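Local coordinates for protein putative alpha-N-acetylgalactosaminidase (Bacillus halodurans C-125, PDB 3CC1) that probably hydrolyses terminal alpha-linked N-acetylgalactosamine from glycans, as a member of the alpha-galactosidase A-like glycoside hydrolases, at residues Glu29-Asn34 / Glu48-Asp53; Lys97-Ala102 / Leu108-His113; Phe349-Glu354 / Val370-Leu375; Asp387-Met392 / Leu427-Asp432. All coordinates share one frame; numbering follows the deposited sequence.

Interaction 1. Residues Glu29-Asn34 / Glu48-Asp53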
loop_
_atom_site.group_PDB
_atom_site.type_symbol
_atom_site.label_atom_id
_atom_site.label_comp_id
_atom_site.label_asym_id
_atom_site.label_seq_id
_atom_site.Cartn_x
_atom_site.Cartn_y
_atom_site.Cartn_z
ATOM N N GLU A 29 -40.774 -21.639 6.167
ATOM C CA GLU A 29 -41.494 -21.341 4.927
ATOM C C GLU A 29 -40.593 -20.649 3.904
ATOM O O GLU A 29 -40.651 -20.965 2.704
ATOM C CB GLU A 29 -42.729 -20.492 5.216
ATOM C CG GLU A 29 -43.566 -20.125 3.984
ATOM C CD GLU A 29 -43.023 -18.903 3.245
ATOM O OE1 GLU A 29 -42.434 -17.999 3.914
ATOM O OE2 GLU A 29 -43.220 -18.831 2.002
ATOM N N GLU A 30 -39.725 -19.753 4.382
ATOM C CA GLU A 30 -38.786 -19.049 3.515
ATOM C C GLU A 30 -37.747 -20.024 2.974
ATOM O O GLU A 30 -37.427 -19.997 1.775
ATOM C CB GLU A 30 -38.144 -17.845 4.207
ATOM C CG GLU A 30 -39.109 -16.707 4.387
ATOM C CD GLU A 30 -38.748 -15.750 5.519
ATOM O OE1 GLU A 30 -37.864 -16.058 6.325
ATOM O OE2 GLU A 30 -39.370 -14.663 5.594
ATOM N N VAL A 31 -37.229 -20.907 3.831
ATOM C CA VAL A 31 -36.278 -21.937 3.375
ATOM C C VAL A 31 -36.898 -22.865 2.312
ATOM O O VAL A 31 -36.285 -23.123 1.274
ATOM C CB VAL A 31 -35.753 -22.776 4.561
ATOM C CG1 VAL A 31 -34.877 -23.941 4.073
ATOM C CG2 VAL A 31 -35.023 -21.865 5.557
ATOM N N LEU A 32 -38.105 -23.361 2.567
ATOM C CA LEU A 32 -38.797 -24.245 1.608
ATOM C C LEU A 32 -39.146 -23.542 0.276
ATOM O O LEU A 32 -39.046 -24.164 -0.792
ATOM C CB LEU A 32 -40.058 -24.860 2.221
ATOM C CG LEU A 32 -39.708 -25.962 3.246
ATOM C CD1 LEU A 32 -40.934 -26.516 3.981
ATOM C CD2 LEU A 32 -38.945 -27.124 2.494
ATOM N N GLY A 33 -39.562 -22.278 0.341
ATOM C CA GLY A 33 -39.824 -21.509 -0.867
ATOM C C GLY A 33 -38.586 -21.400 -1.749
ATOM O O GLY A 33 -38.649 -21.600 -2.932
ATOM N N ASN A 34 -37.439 -21.095 -1.149
ATOM C CA ASN A 34 -36.208 -21.007 -1.921
ATOM C C ASN A 34 -35.767 -22.371 -2.458
ATOM O O ASN A 34 -35.337 -22.479 -3.613
ATOM C CB ASN A 34 -35.119 -20.320 -1.117
ATOM C CG ASN A 34 -35.311 -18.821 -1.067
ATOM O OD1 ASN A 34 -34.828 -18.116 -1.945
ATOM N ND2 ASN A 34 -36.002 -18.322 -0.031
ATOM N N GLU A 48 -27.439 -26.906 -5.547
ATOM C CA GLU A 48 -27.877 -28.014 -4.737
ATOM C C GLU A 48 -28.075 -27.799 -3.244
ATOM O O GLU A 48 -28.856 -28.509 -2.632
ATOM C CB GLU A 48 -26.996 -29.216 -5.030
ATOM C CG GLU A 48 -25.686 -29.206 -4.467
ATOM C CD GLU A 48 -25.087 -30.612 -4.501
ATOM O OE1 GLU A 48 -25.899 -31.566 -4.448
ATOM O OE2 GLU A 48 -23.827 -30.775 -4.577
ATOM N N TYR A 49 -27.365 -26.845 -2.661
ATOM C CA TYR A 49 -27.386 -26.664 -1.227
ATOM C C TYR A 49 -28.376 -25.574 -0.815
ATOM O O TYR A 49 -28.468 -24.527 -1.447
ATOM C CB TYR A 49 -26.005 -26.300 -0.709
ATOM C CG TYR A 49 -25.048 -27.438 -0.693
ATOM C CD1 TYR A 49 -25.108 -28.392 0.313
ATOM C CD2 TYR A 49 -24.123 -27.611 -1.719
ATOM C CE1 TYR A 49 -24.255 -29.486 0.312
ATOM C CE2 TYR A 49 -23.257 -28.681 -1.722
ATOM C CZ TYR A 49 -23.322 -29.612 -0.705
ATOM O OH TYR A 49 -22.456 -30.681 -0.678
ATOM N N ILE A 50 -29.118 -25.864 0.243
ATOM C CA ILE A 50 -30.046 -24.921 0.888
ATOM C C ILE A 50 -29.514 -24.765 2.313
ATOM O O ILE A 50 -29.512 -25.731 3.104
ATOM C CB ILE A 50 -31.504 -25.448 0.842
ATOM C CG1 ILE A 50 -32.020 -25.502 -0.631
ATOM C CG2 ILE A 50 -32.445 -24.625 1.778
ATOM C CD1 ILE A 50 -32.277 -24.111 -1.272
ATOM N N VAL A 51 -29.015 -23.569 2.621
ATOM C CA VAL A 51 -28.208 -23.381 3.848
ATOM C C VAL A 51 -28.795 -22.321 4.747
ATOM O O VAL A 51 -29.027 -21.187 4.319
ATOM C CB VAL A 51 -26.723 -23.010 3.535
ATOM C CG1 VAL A 51 -25.864 -22.917 4.839
ATOM C CG2 VAL A 51 -26.098 -24.013 2.527
ATOM N N VAL A 52 -29.008 -22.721 6.003
ATOM C CA VAL A 52 -29.545 -21.848 7.021
ATOM C C VAL A 52 -28.355 -21.280 7.778
ATOM O O VAL A 52 -27.523 -21.997 8.318
ATOM C CB VAL A 52 -30.540 -22.586 7.977
ATOM C CG1 VAL A 52 -30.889 -21.703 9.189
ATOM C CG2 VAL A 52 -31.811 -23.029 7.243
ATOM N N ASP A 53 -28.237 -19.972 7.760
ATOM C CA ASP A 53 -27.126 -19.336 8.447
ATOM C C ASP A 53 -27.339 -19.298 9.991
ATOM O O ASP A 53 -28.291 -19.884 10.553
ATOM C CB ASP A 53 -26.789 -17.958 7.813
ATOM C CG ASP A 53 -25.262 -17.682 7.786
ATOM O OD1 ASP A 53 -24.670 -17.434 8.841
ATOM O OD2 ASP A 53 -24.641 -17.803 6.727
#
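Val31 of helix 28-41 packs on Ile50 and Val52 of strand 49-52, and the contacts between side chains of residues 29-34 and 48-53 are all apolar. Val31 CG1 lies 3.4 Å from Ile50 CG2, closer than a normal carbon-carbon contact, with the two side chains alongside and their directions opposed. Val31 CG2 meets Val52 CG2 at 3.8 Å, nearly at a right angle. A chi1 of 174° at Val31 sets CG1 anti to its own N and so divides the two methyls between the two strand residues. Ile50 CD1 reaches instead to the backbone of Asn34, 4.1 Å from its C atom.

Within the helix, Asn34 ND2 donates to Glu30 O at 2.8 Å, nearly straight at 168° but above the carbonyl plane, while Asn34 N reaches the same oxygen from the opposite face. Asn34 ND2 also donates to Glu320 OE1, and Asn34 OD1 accepts from Leu321 N.

The two axes run antiparallel at 163° and 9.3 Å apart, as expected for the helix that follows the first strand of a TIM barrel and leads back to the second. Were Ile50 replaced by an alanine, Val31 CG1 and the Asn34 backbone would probably face a gap where the CG2 and CD1 methyls now rest. With no hydrogen bond across the interface, the contact depends on van der Waals fit, not on directional bonds.

Interaction 2. Residues Lys97-Ala102 / Leu108-His113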
loop_
_atom_site.group_PDB
_atom_site.type_symbol
_atom_site.label_atom_id
_atom_site.label_comp_id
_atom_site.label_asym_id
_atom_site.label_seq_id
_atom_site.Cartn_x
_atom_site.Cartn_y
_atom_site.Cartn_z
ATOM N N LYS A 97 -34.892 -32.497 11.165
ATOM C CA LYS A 97 -35.119 -33.709 10.339
ATOM C C LYS A 97 -36.254 -33.507 9.318
ATOM O O LYS A 97 -36.094 -33.832 8.175
ATOM C CB LYS A 97 -35.307 -34.957 11.192
ATOM C CG LYS A 97 -35.424 -36.308 10.397
ATOM C CD LYS A 97 -34.240 -36.509 9.480
ATOM C CE LYS A 97 -34.155 -37.939 8.866
ATOM N NZ LYS A 97 -32.903 -37.986 7.938
ATOM N N PRO A 98 -37.391 -32.922 9.715
ATOM C CA PRO A 98 -38.445 -32.752 8.729
ATOM C C PRO A 98 -38.068 -31.798 7.583
ATOM O O PRO A 98 -38.433 -32.012 6.435
ATOM C CB PRO A 98 -39.610 -32.197 9.553
ATOM C CG PRO A 98 -39.352 -32.697 10.936
ATOM C CD PRO A 98 -37.859 -32.687 11.077
ATOM N N LEU A 99 -37.333 -30.761 7.906
ATOM C CA LEU A 99 -36.932 -29.761 6.929
ATOM C C LEU A 99 -35.936 -30.363 5.944
ATOM O O LEU A 99 -36.088 -30.196 4.770
ATOM C CB LEU A 99 -36.357 -28.506 7.635
ATOM C CG LEU A 99 -35.931 -27.326 6.761
ATOM C CD1 LEU A 99 -37.025 -26.901 5.773
ATOM C CD2 LEU A 99 -35.503 -26.184 7.648
ATOM N N SER A 100 -34.968 -31.118 6.442
ATOM C CA SER A 100 -33.988 -31.743 5.594
ATOM C C SER A 100 -34.635 -32.808 4.737
ATOM O O SER A 100 -34.275 -32.947 3.595
ATOM C CB SER A 100 -32.790 -32.285 6.393
ATOM O OG SER A 100 -33.070 -33.473 7.087
ATOM N N ASP A 101 -35.632 -33.510 5.284
ATOM C CA ASP A 101 -36.393 -34.506 4.525
ATOM C C ASP A 101 -37.106 -33.841 3.354
ATOM O O ASP A 101 -37.135 -34.365 2.257
ATOM C CB ASP A 101 -37.472 -35.182 5.397
ATOM C CG ASP A 101 -36.947 -36.351 6.270
ATOM O OD1 ASP A 101 -35.809 -36.821 6.125
ATOM O OD2 ASP A 101 -37.725 -36.824 7.127
ATOM N N ALA A 102 -37.745 -32.702 3.607
ATOM C CA ALA A 102 -38.433 -31.967 2.545
ATOM C C ALA A 102 -37.449 -31.530 1.450
ATOM O O ALA A 102 -37.759 -31.550 0.256
ATOM C CB ALA A 102 -39.146 -30.760 3.090
ATOM N N LEU A 108 -32.379 -31.957 -3.254
ATOM C CA LEU A 108 -31.420 -30.945 -2.847
ATOM C C LEU A 108 -30.752 -31.383 -1.545
ATOM O O LEU A 108 -31.061 -32.424 -0.989
ATOM C CB LEU A 108 -32.117 -29.589 -2.704
ATOM C CG LEU A 108 -32.817 -28.955 -3.919
ATOM C CD1 LEU A 108 -33.475 -27.649 -3.495
ATOM C CD2 LEU A 108 -31.839 -28.719 -5.094
ATOM N N LYS A 109 -29.808 -30.591 -1.089
ATOM C CA LYS A 109 -29.023 -30.874 0.121
ATOM C C LYS A 109 -29.194 -29.746 1.130
ATOM O O LYS A 109 -29.456 -28.599 0.756
ATOM C CB LYS A 109 -27.554 -31.059 -0.244
ATOM C CG LYS A 109 -27.298 -32.391 -0.969
ATOM C CD LYS A 109 -25.905 -32.483 -1.555
ATOM C CE LYS A 109 -25.669 -33.857 -2.291
ATOM N NZ LYS A 109 -26.049 -35.015 -1.435
ATOM N N PHE A 110 -29.080 -30.093 2.416
ATOM C CA PHE A 110 -29.393 -29.192 3.522
ATOM C C PHE A 110 -28.146 -28.864 4.328
ATOM O O PHE A 110 -27.368 -29.740 4.679
ATOM C CB PHE A 110 -30.454 -29.792 4.469
ATOM C CG PHE A 110 -30.790 -28.893 5.658
ATOM C CD1 PHE A 110 -31.309 -27.624 5.464
ATOM C CD2 PHE A 110 -30.525 -29.289 6.939
ATOM C CE1 PHE A 110 -31.594 -26.795 6.531
ATOM C CE2 PHE A 110 -30.839 -28.475 8.025
ATOM C CZ PHE A 110 -31.357 -27.234 7.825
ATOM N N GLY A 111 -27.938 -27.575 4.548
ATOM C CA GLY A 111 -26.786 -27.104 5.272
ATOM C C GLY A 111 -27.136 -26.121 6.379
ATOM O O GLY A 111 -28.178 -25.459 6.346
ATOM N N ILE A 112 -26.242 -26.043 7.366
ATOM C CA ILE A 112 -26.344 -25.069 8.458
ATOM C C ILE A 112 -25.013 -24.434 8.730
ATOM O O ILE A 112 -23.961 -24.990 8.397
ATOM C CB ILE A 112 -26.913 -25.703 9.804
ATOM C CG1 ILE A 112 -25.944 -26.743 10.362
ATOM C CG2 ILE A 112 -28.327 -26.322 9.565
ATOM C CD1 ILE A 112 -26.430 -27.477 11.641
ATOM N N HIS A 113 -25.064 -23.237 9.330
ATOM C CA HIS A 113 -23.877 -22.625 9.960
ATOM C C HIS A 113 -23.989 -22.756 11.435
ATOM O O HIS A 113 -25.046 -22.567 12.007
ATOM C CB HIS A 113 -23.732 -21.123 9.646
ATOM C CG HIS A 113 -23.270 -20.809 8.259
ATOM N ND1 HIS A 113 -22.463 -19.716 7.977
ATOM C CD2 HIS A 113 -23.561 -21.388 7.066
ATOM C CE1 HIS A 113 -22.223 -19.693 6.671
ATOM N NE2 HIS A 113 -22.886 -20.688 6.095
#
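Ser100 on helix 97-105 and Phe110 on strand 109-115 bring their CA atoms to 5.6 Å, the nearest backbone approach between residues 97-102 and 108-113, and no hydrogen bond links the two segments. The short distance fits the direct contact of Ser100 CB with Phe110, 3.8 Å from CD2 and 3.9 Å from CB. On the same side of the ring plane, but at the diagonally opposite ring atom, Leu99 CD2 stands 4.1 Å from Phe110 CE1, and the two side chains cross at about a right angle. Both carbons approach the ring obliquely. Phe110 has CG anti to its backbone N (chi1 179°), which carries the ring out from the strand to lie against both helix residues. This is a helix-to-strand step of the TIM barrel: the chain leaves the helix, turns through a short connection and enters the next parallel strand, whose side chains on this side meet the helix layer. Phe96 adds an edge-to-face ring contact to Phe110, and Ile103 touches it as well. Ser100 OG is hydrogen-bonded to Trp176 O in a neighbouring part of the barrel, while Ser100 CB faces the ring.

Interaction 3. Residues Phe349-Glu354 / Val370-Leu375; sequences FVYREE and VALFNL. With SO4 (sulfate ion), chain F.
In the C-terminal beta-sandwich domain, strands 345-353 and 368-374 lie in one antiparallel sheet with strand 356-362 between them, so residues 349-354 and 370-375 meet through side chains alone. The backbone spacing agrees: Tyr351 and Leu372 have CA atoms 9.5 Å apart. Val350 and Tyr351 both face Ala358 of the intervening strand, a classic beta bulge. From it Tyr351 sends its ring across, with CG between backbone N and carbonyl carbon (chi1 75°), until OH stands 4.0 Å from Leu372 CD2; the hydroxyl is hydrogen-bonded to Gln383 O. Farther along, Leu375 CD1 sits over one face of the Arg352 guanidinium, 3.6 Å above its plane and offset toward the rim. The extended arginine chain crosses the leucine at about a right angle; salt bridges from Arg352 NH1 to Glu258 and NH2 to Asp355 probably help to fix the guanidinium under the methyl. Tyr351 also packs on Ile264 of the second subunit. Past the end of strand 345-353 a sulfate, probably from the crystallisation liquor, is hydrogen-bonded to Phe230 N of the third subunit. Glu354 N donates to its O3 at 3.0 Å, bent to 146°, with a weak second bond to O2.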
loop_
_atom_site.group_PDB
_atom_site.type_symbol
_atom_site.label_atom_id
_atom_site.label_comp_id
_atom_site.label_asym_id
_atom_site.label_seq_id
_atom_site.Cartn_x
_atom_site.Cartn_y
_atom_site.Cartn_z
ATOM N N PHE A 349 -3.841 -16.331 -11.470
ATOM C CA PHE A 349 -3.720 -14.888 -11.625
ATOM C C PHE A 349 -2.687 -14.606 -12.743
ATOM O O PHE A 349 -1.620 -15.174 -12.721
ATOM C CB PHE A 349 -3.306 -14.292 -10.274
ATOM C CG PHE A 349 -2.917 -12.830 -10.325
ATOM C CD1 PHE A 349 -3.818 -11.870 -10.664
ATOM C CD2 PHE A 349 -1.643 -12.441 -10.022
ATOM C CE1 PHE A 349 -3.451 -10.543 -10.711
ATOM C CE2 PHE A 349 -1.289 -11.111 -10.070
ATOM C CZ PHE A 349 -2.207 -10.168 -10.434
ATOM N N VAL A 350 -3.013 -13.758 -13.726
ATOM C CA VAL A 350 -2.100 -13.497 -14.870
ATOM C C VAL A 350 -1.361 -12.155 -14.735
ATOM O O VAL A 350 -0.132 -12.093 -14.832
ATOM C CB VAL A 350 -2.845 -13.630 -16.238
ATOM C CG1 VAL A 350 -1.974 -13.192 -17.396
ATOM C CG2 VAL A 350 -3.359 -15.062 -16.417
ATOM N N TYR A 351 -2.089 -11.081 -14.509
ATOM C CA TYR A 351 -1.473 -9.791 -14.368
ATOM C C TYR A 351 -2.363 -8.786 -13.656
ATOM O O TYR A 351 -3.565 -8.907 -13.589
ATOM C CB TYR A 351 -0.969 -9.215 -15.734
ATOM C CG TYR A 351 -2.025 -8.678 -16.694
ATOM C CD1 TYR A 351 -2.804 -7.569 -16.370
ATOM C CD2 TYR A 351 -2.195 -9.233 -17.931
ATOM C CE1 TYR A 351 -3.760 -7.077 -17.235
ATOM C CE2 TYR A 351 -3.134 -8.715 -18.840
ATOM C CZ TYR A 351 -3.902 -7.627 -18.482
ATOM O OH TYR A 351 -4.803 -7.076 -19.366
ATOM N N ARG A 352 -1.706 -7.822 -13.056
ATOM C CA ARG A 352 -2.389 -6.621 -12.658
ATOM C C ARG A 352 -1.505 -5.412 -12.882
ATOM O O ARG A 352 -0.349 -5.377 -12.445
ATOM C CB ARG A 352 -2.780 -6.691 -11.189
ATOM C CG ARG A 352 -3.396 -5.396 -10.739
ATOM C CD ARG A 352 -4.076 -5.601 -9.407
ATOM N NE ARG A 352 -4.881 -4.447 -9.028
ATOM C CZ ARG A 352 -5.835 -4.476 -8.101
ATOM N NH1 ARG A 352 -6.152 -5.611 -7.517
ATOM N NH2 ARG A 352 -6.512 -3.363 -7.814
ATOM N N GLU A 353 -2.070 -4.436 -13.571
ATOM C CA GLU A 353 -1.369 -3.232 -13.890
ATOM C C GLU A 353 -2.350 -2.089 -13.898
ATOM O O GLU A 353 -3.283 -2.038 -14.691
ATOM C CB GLU A 353 -0.663 -3.426 -15.239
ATOM C CG GLU A 353 0.526 -2.585 -15.427
ATOM C CD GLU A 353 1.284 -2.864 -16.702
ATOM O OE1 GLU A 353 2.128 -3.794 -16.711
ATOM O OE2 GLU A 353 1.068 -2.111 -17.695
ATOM N N GLU A 354 -2.171 -1.183 -12.958
ATOM C CA GLU A 354 -2.993 0.047 -12.887
ATOM C C GLU A 354 -4.484 -0.246 -13.082
ATOM O O GLU A 354 -5.150 0.304 -14.010
ATOM C CB GLU A 354 -2.509 1.054 -13.945
ATOM C CG GLU A 354 -0.955 1.037 -14.166
ATOM C CD GLU A 354 -0.430 2.068 -15.175
ATOM O OE1 GLU A 354 -0.434 3.275 -14.857
ATOM O OE2 GLU A 354 -0.001 1.659 -16.279
ATOM N N VAL A 370 -9.990 -16.772 -20.236
ATOM C CA VAL A 370 -9.342 -15.587 -19.736
ATOM C C VAL A 370 -10.393 -14.587 -19.255
ATOM O O VAL A 370 -11.333 -14.258 -19.964
ATOM C CB VAL A 370 -8.389 -14.940 -20.811
ATOM C CG1 VAL A 370 -7.862 -13.597 -20.338
ATOM C CG2 VAL A 370 -7.222 -15.897 -21.165
ATOM N N ALA A 371 -10.216 -14.118 -18.028
ATOM C CA ALA A 371 -11.051 -13.078 -17.460
ATOM C C ALA A 371 -10.243 -11.767 -17.413
ATOM O O ALA A 371 -9.165 -11.697 -16.788
ATOM C CB ALA A 371 -11.549 -13.492 -16.043
ATOM N N LEU A 372 -10.794 -10.752 -18.056
ATOM C CA LEU A 372 -10.221 -9.414 -18.098
ATOM C C LEU A 372 -11.102 -8.414 -17.345
ATOM O O LEU A 372 -12.298 -8.386 -17.542
ATOM C CB LEU A 372 -10.033 -8.950 -19.565
ATOM C CG LEU A 372 -9.154 -9.828 -20.463
ATOM C CD1 LEU A 372 -9.282 -9.437 -21.973
ATOM C CD2 LEU A 372 -7.685 -9.830 -19.960
ATOM N N PHE A 373 -10.498 -7.587 -16.481
ATOM C CA PHE A 373 -11.262 -6.766 -15.574
ATOM C C PHE A 373 -10.780 -5.319 -15.578
ATOM O O PHE A 373 -9.597 -5.064 -15.372
ATOM C CB PHE A 373 -11.098 -7.274 -14.114
ATOM C CG PHE A 373 -11.542 -8.689 -13.873
ATOM C CD1 PHE A 373 -10.640 -9.730 -13.983
ATOM C CD2 PHE A 373 -12.827 -8.974 -13.461
ATOM C CE1 PHE A 373 -11.017 -11.025 -13.695
ATOM C CE2 PHE A 373 -13.217 -10.289 -13.188
ATOM C CZ PHE A 373 -12.297 -11.303 -13.296
ATOM N N ASN A 374 -11.690 -4.378 -15.816
ATOM C CA ASN A 374 -11.390 -2.993 -15.582
ATOM C C ASN A 374 -11.920 -2.586 -14.205
ATOM O O ASN A 374 -13.089 -2.303 -14.049
ATOM C CB ASN A 374 -11.971 -2.096 -16.665
ATOM C CG ASN A 374 -11.710 -0.648 -16.379
ATOM O OD1 ASN A 374 -10.855 -0.337 -15.557
ATOM N ND2 ASN A 374 -12.445 0.252 -17.040
ATOM N N LEU A 375 -11.024 -2.505 -13.222
ATOM C CA LEU A 375 -11.388 -2.151 -11.826
ATOM C C LEU A 375 -11.392 -0.634 -11.596
ATOM O O LEU A 375 -11.659 -0.158 -10.510
ATOM C CB LEU A 375 -10.420 -2.798 -10.840
ATOM C CG LEU A 375 -10.329 -4.316 -10.872
ATOM C CD1 LEU A 375 -9.452 -4.732 -9.696
ATOM C CD2 LEU A 375 -11.743 -4.929 -10.842
HETATM S S SO4 F . 0.427 -1.092 -10.296
HETATM O O1 SO4 F . 1.505 -1.960 -9.791
HETATM O O2 SO4 F . -0.893 -1.603 -9.939
HETATM O O3 SO4 F . 0.568 -1.075 -11.761
HETATM O O4 SO4 F . 0.551 0.253 -9.724
#

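Interaction 4. Residues Asp387-Met392 / Leu427-Asp432; sequences DMVGIM and LKLSPD
Strand 424-431 of the C-terminal beta sandwich is covered here by residues 387-392, part of the loop between strands 380-384 and 395-399. Along the strand, Leu427 opens the segment with a backbone hydrogen bond to Val370 on strand 368-374. Lys428 makes a backbone hydrogen bond to Phe398 on the other neighbouring strand, and its NZ binds the polyether ligand P33, probably a crystallisation additive, whose pocket also includes Ser430. Leu429 comes next, with its CB directed toward the loop. With CG anti to the carbonyl carbon (chi1 -72°), its side chain ends in a CD2 methyl that carries the whole side-chain contact. Ser430 turns its CB away from the loop, consistent with strand alternation, and takes a backbone bond to Gln396. Asp432, beyond the strand, bonds to Thr394 through its backbone. On the loop side, Val389 and Ile391 flank Gly390 and both cross the leucine obliquely, and the single methyl Leu429 CD2 meets Val389 CG2 at 4.0 Å and Ile391 CD1 at 3.9 Å.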
loop_
_atom_site.group_PDB
_atom_site.type_symbol
_atom_site.label_atom_id
_atom_site.label_comp_id
_atom_site.label_asym_id
_atom_site.label_seq_id
_atom_site.Cartn_x
_atom_site.Cartn_y
_atom_site.Cartn_z
ATOM N N ASP A 387 0.788 -15.660 -25.300
ATOM C CA ASP A 387 1.995 -16.056 -24.541
ATOM C C ASP A 387 1.808 -15.965 -23.028
ATOM O O ASP A 387 2.544 -16.558 -22.279
ATOM C CB ASP A 387 3.265 -15.292 -24.997
ATOM C CG ASP A 387 3.097 -13.757 -25.018
ATOM O OD1 ASP A 387 2.945 -13.148 -23.944
ATOM O OD2 ASP A 387 3.142 -13.176 -26.123
HETATM N N MSE A 388 0.786 -15.259 -22.582
HETATM C CA MSE A 388 0.496 -15.154 -21.143
HETATM C C MSE A 388 -0.195 -16.389 -20.594
HETATM O O MSE A 388 -0.259 -16.587 -19.373
HETATM C CB MSE A 388 -0.459 -13.987 -20.885
HETATM C CG MSE A 388 0.066 -12.620 -21.221
HETATM SE SE MSE A 388 -1.418 -11.342 -21.069
HETATM C CE MSE A 388 -0.432 -9.771 -21.394
ATOM N N VAL A 389 -0.779 -17.185 -21.479
ATOM C CA VAL A 389 -1.602 -18.317 -21.046
ATOM C C VAL A 389 -1.150 -19.653 -21.624
ATOM O O VAL A 389 -1.829 -20.653 -21.487
ATOM C CB VAL A 389 -3.104 -18.058 -21.245
ATOM C CG1 VAL A 389 -3.533 -16.788 -20.379
ATOM C CG2 VAL A 389 -3.469 -17.909 -22.726
ATOM N N GLY A 390 0.037 -19.679 -22.222
ATOM C CA GLY A 390 0.675 -20.940 -22.601
ATOM C C GLY A 390 0.347 -21.428 -23.997
ATOM O O GLY A 390 0.656 -22.568 -24.334
ATOM N N ILE A 391 -0.230 -20.557 -24.832
ATOM C CA ILE A 391 -0.693 -20.971 -26.181
ATOM C C ILE A 391 0.193 -20.354 -27.246
ATOM O O ILE A 391 0.552 -19.193 -27.176
ATOM C CB ILE A 391 -2.197 -20.587 -26.371
ATOM C CG1 ILE A 391 -3.049 -21.294 -25.306
ATOM C CG2 ILE A 391 -2.731 -20.880 -27.765
ATOM C CD1 ILE A 391 -4.537 -20.874 -25.264
HETATM N N MSE A 392 0.565 -21.177 -28.223
HETATM C CA MSE A 392 1.474 -20.787 -29.287
HETATM C C MSE A 392 0.872 -21.095 -30.646
HETATM O O MSE A 392 1.587 -21.217 -31.604
HETATM C CB MSE A 392 2.802 -21.524 -29.159
HETATM C CG MSE A 392 3.548 -21.164 -27.884
HETATM SE SE MSE A 392 4.990 -22.337 -27.472
HETATM C CE MSE A 392 3.917 -23.712 -26.706
ATOM N N LEU A 427 -13.578 -14.569 -21.568
ATOM C CA LEU A 427 -13.297 -15.121 -22.886
ATOM C C LEU A 427 -13.074 -16.623 -22.815
ATOM O O LEU A 427 -12.489 -17.145 -21.851
ATOM C CB LEU A 427 -12.058 -14.474 -23.513
ATOM C CG LEU A 427 -11.975 -12.946 -23.615
ATOM C CD1 LEU A 427 -10.559 -12.500 -23.827
ATOM C CD2 LEU A 427 -12.844 -12.457 -24.763
ATOM N N LYS A 428 -13.590 -17.301 -23.832
ATOM C CA LYS A 428 -13.172 -18.674 -24.144
ATOM C C LYS A 428 -12.250 -18.642 -25.334
ATOM O O LYS A 428 -12.556 -18.023 -26.352
ATOM C CB LYS A 428 -14.363 -19.577 -24.456
ATOM C CG LYS A 428 -13.963 -21.025 -24.793
ATOM C CD LYS A 428 -15.135 -21.974 -24.793
ATOM C CE LYS A 428 -15.912 -21.989 -26.085
ATOM N NZ LYS A 428 -17.093 -22.929 -25.967
ATOM N N LEU A 429 -11.117 -19.322 -25.196
ATOM C CA LEU A 429 -10.147 -19.438 -26.252
ATOM C C LEU A 429 -10.209 -20.856 -26.751
ATOM O O LEU A 429 -9.845 -21.777 -26.014
ATOM C CB LEU A 429 -8.734 -19.166 -25.725
ATOM C CG LEU A 429 -8.289 -17.761 -25.342
ATOM C CD1 LEU A 429 -9.263 -17.134 -24.411
ATOM C CD2 LEU A 429 -6.919 -17.777 -24.720
ATOM N N SER A 430 -10.693 -21.066 -27.967
ATOM C CA SER A 430 -10.668 -22.423 -28.503
ATOM C C SER A 430 -9.731 -22.547 -29.683
ATOM O O SER A 430 -9.381 -21.560 -30.313
ATOM C CB SER A 430 -12.085 -22.979 -28.816
ATOM O OG SER A 430 -12.888 -22.064 -29.516
ATOM N N PRO A 431 -9.298 -23.774 -29.965
ATOM C CA PRO A 431 -8.400 -23.992 -31.051
ATOM C C PRO A 431 -8.962 -23.475 -32.362
ATOM O O PRO A 431 -10.163 -23.560 -32.630
ATOM C CB PRO A 431 -8.218 -25.509 -31.092
ATOM C CG PRO A 431 -9.048 -26.086 -30.025
ATOM C CD PRO A 431 -9.755 -25.008 -29.311
ATOM N N ASP A 432 -8.081 -22.894 -33.145
ATOM C CA ASP A 432 -8.452 -22.355 -34.419
ATOM C C ASP A 432 -8.899 -23.506 -35.293
ATOM O O ASP A 432 -8.207 -24.516 -35.428
ATOM C CB ASP A 432 -7.264 -21.701 -35.079
ATOM C CG ASP A 432 -7.649 -20.889 -36.269
ATOM O OD1 ASP A 432 -8.679 -20.174 -36.184
ATOM O OD2 ASP A 432 -6.875 -20.936 -37.259
#

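In the fold
Interactions 1 and 2 belong to the TIM barrel and touch each other: strands 49-52 and 109-115 are neighbours in the parallel sheet, joined by a probable hydrogen bond from Lys109 N to Glu48 O at 2.8 Å. Their touching residues are all buried, and aliphatic and aromatic carbons do the work. Interactions 3 and 4 share the antiparallel sheet of the sandwich through adjacent strands 368-374 and 424-431, with centres about 16 Å apart. Each includes a partly exposed contact residue, Arg352 or Ile391, and both reach the second subunit. Interaction 3 adds a charged group to its packing; interaction 4 stays aliphatic. Interactions 1 and 3 have centres about 35 Å apart.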